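Putative diflavin flavoprotein A 3 (Synechocystis sp., PDB 6H0C) probably passes electrons from NADH to oxygen, reducing it to water, this chain being its flavodiiron core of metallo-beta-lactamase-like and flavodoxin-like domains. Local coordinates at residues L33-T38 against Q192-Y197. Sequence-based numbering, arbitrary orientation.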
# COMPACT_ATOMS: atom_id res chain seq x y z
N LEU A 33 -12.44 -5.06 9.84
CA LEU A 33 -13.18 -4.63 11.03
C LEU A 33 -14.48 -3.92 10.64
O LEU A 33 -15.28 -3.57 11.51
CB LEU A 33 -12.31 -3.72 11.91
CG LEU A 33 -10.97 -4.34 12.33
CD1 LEU A 33 -10.22 -3.44 13.30
CD2 LEU A 33 -11.20 -5.72 12.93
N GLN A 34 -14.66 -3.71 9.34
CA GLN A 34 -15.86 -3.08 8.79
C GLN A 34 -16.32 -1.85 9.57
O GLN A 34 -17.48 -1.74 9.96
CB GLN A 34 -16.99 -4.10 8.72
CG GLN A 34 -16.63 -5.30 7.88
CD GLN A 34 -17.84 -6.10 7.46
OE1 GLN A 34 -18.90 -5.53 7.17
NE2 GLN A 34 -17.71 -7.41 7.43
N ARG A 35 -15.39 -0.92 9.79
CA ARG A 35 -15.66 0.32 10.49
C ARG A 35 -15.68 1.50 9.52
O ARG A 35 -15.59 2.66 9.93
CB ARG A 35 -14.61 0.57 11.59
CG ARG A 35 -14.56 -0.50 12.69
CD ARG A 35 -13.91 0.05 13.96
NE ARG A 35 -14.60 1.25 14.43
CZ ARG A 35 -14.10 2.12 15.30
NH1 ARG A 35 -12.89 1.94 15.80
NH2 ARG A 35 -14.80 3.19 15.66
N GLY A 36 -15.80 1.20 8.23
CA GLY A 36 -15.70 2.21 7.19
C GLY A 36 -14.28 2.70 7.01
O GLY A 36 -13.32 2.15 7.56
N THR A 37 -14.11 3.76 6.23
CA THR A 37 -12.81 4.40 6.13
C THR A 37 -13.00 5.78 5.53
O THR A 37 -14.12 6.21 5.24
CB THR A 37 -11.81 3.56 5.30
OG1 THR A 37 -10.55 4.22 5.28
CG2 THR A 37 -12.29 3.36 3.88
N THR A 38 -11.89 6.49 5.34
CA THR A 38 -11.93 7.74 4.60
C THR A 38 -10.76 7.73 3.63
O THR A 38 -9.75 7.07 3.88
CB THR A 38 -11.87 9.00 5.52
OG1 THR A 38 -10.54 9.20 6.01
CG2 THR A 38 -12.82 8.88 6.70
N GLN A 192 -7.03 2.64 18.86
CA GLN A 192 -5.94 1.69 19.07
C GLN A 192 -6.08 0.42 18.21
O GLN A 192 -5.15 0.05 17.47
CB GLN A 192 -5.85 1.33 20.57
CG GLN A 192 -5.38 -0.11 20.86
CD GLN A 192 -3.88 -0.32 20.64
OE1 GLN A 192 -3.06 0.53 20.99
NE2 GLN A 192 -3.53 -1.47 20.07
N GLU A 193 -7.23 -0.25 18.28
CA GLU A 193 -7.42 -1.50 17.54
C GLU A 193 -7.34 -1.28 16.04
O GLU A 193 -6.70 -2.05 15.32
CB GLU A 193 -8.75 -2.17 17.89
CG GLU A 193 -8.89 -3.58 17.30
CD GLU A 193 -10.31 -4.15 17.36
OE1 GLU A 193 -11.28 -3.37 17.55
OE2 GLU A 193 -10.46 -5.38 17.19
N ASP A 194 -7.99 -0.23 15.55
CA ASP A 194 -7.93 0.10 14.13
C ASP A 194 -6.49 0.36 13.66
O ASP A 194 -6.08 -0.11 12.59
CB ASP A 194 -8.80 1.31 13.83
CG ASP A 194 -10.26 1.04 14.08
OD1 ASP A 194 -10.91 1.86 14.76
OD2 ASP A 194 -10.75 -0.01 13.60
N ARG A 195 -5.73 1.10 14.45
CA ARG A 195 -4.37 1.46 14.07
C ARG A 195 -3.43 0.24 14.06
O ARG A 195 -2.59 0.11 13.16
CB ARG A 195 -3.84 2.55 15.01
CG ARG A 195 -4.39 3.93 14.66
CD ARG A 195 -4.12 4.93 15.75
NE ARG A 195 -4.30 6.29 15.24
CZ ARG A 195 -4.38 7.37 16.00
NH1 ARG A 195 -4.31 7.27 17.33
NH2 ARG A 195 -4.54 8.57 15.44
N ARG A 196 -3.60 -0.66 15.02
CA ARG A 196 -2.82 -1.89 15.06
C ARG A 196 -3.19 -2.81 13.89
O ARG A 196 -2.32 -3.40 13.25
CB ARG A 196 -3.01 -2.62 16.40
CG ARG A 196 -2.29 -3.96 16.51
CD ARG A 196 -0.80 -3.77 16.64
NE ARG A 196 -0.04 -4.90 16.09
CZ ARG A 196 0.63 -5.78 16.82
NH1 ARG A 196 0.64 -5.68 18.14
NH2 ARG A 196 1.29 -6.77 16.22
N TYR A 197 -4.48 -2.94 13.62
CA TYR A 197 -4.95 -3.81 12.55
C TYR A 197 -4.44 -3.28 11.21
O TYR A 197 -4.03 -4.05 10.33
CB TYR A 197 -6.48 -3.89 12.56
CG TYR A 197 -7.04 -4.88 11.57
CD1 TYR A 197 -6.88 -6.25 11.77
CD2 TYR A 197 -7.70 -4.46 10.42
CE1 TYR A 197 -7.38 -7.17 10.86
CE2 TYR A 197 -8.20 -5.37 9.51
CZ TYR A 197 -8.04 -6.73 9.74
OH TYR A 197 -8.54 -7.64 8.83
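Leu33 reaches from the loop before strand 37-45 to helix 189-202, where its isobutyl group packs on the Tyr197 ring and turns its CD1 methyl to the carboxylate of Asp194. Leu33 CG sits over one face of the ring, 4.1 Å from its centroid and 23° off the normal, a CH-pi contact. It is shifted toward the rim, with Leu33 CG 3.8 Å from Tyr197 CD2. Leucine and tyrosine lie head to tail alongside one another. Tyr197 CG is anti to the backbone N (chi1 -174°), which directs the ring along the leucine, and its hydroxyl is hydrogen-bonded to the carbonyl of Ile29, which limits how far the ring can swing. Leu33 CD1 lies 3.5 Å from Asp194 OD2 and brushes the carboxylate carbon of Glu193. Arg35 crosses Asp194 at about a right angle and forms a salt bridge from NH1 to OD1, with the guanidinium and carboxylate planes turned 37° apart; the modelled separation is too short to be reliable, and the arginine was built in two conformations. In the conformer described, NH1 also makes a weak hydrogen bond to the carbonyl of Ile190, in the same helix. Within the metallo-beta-lactamase-like part, the Leu33-Tyr197 packing is thus the firmer link between loop and helix, while the positive charge of Arg35, where it occupies this conformer, would favour the buried Asp194 as a carboxylate.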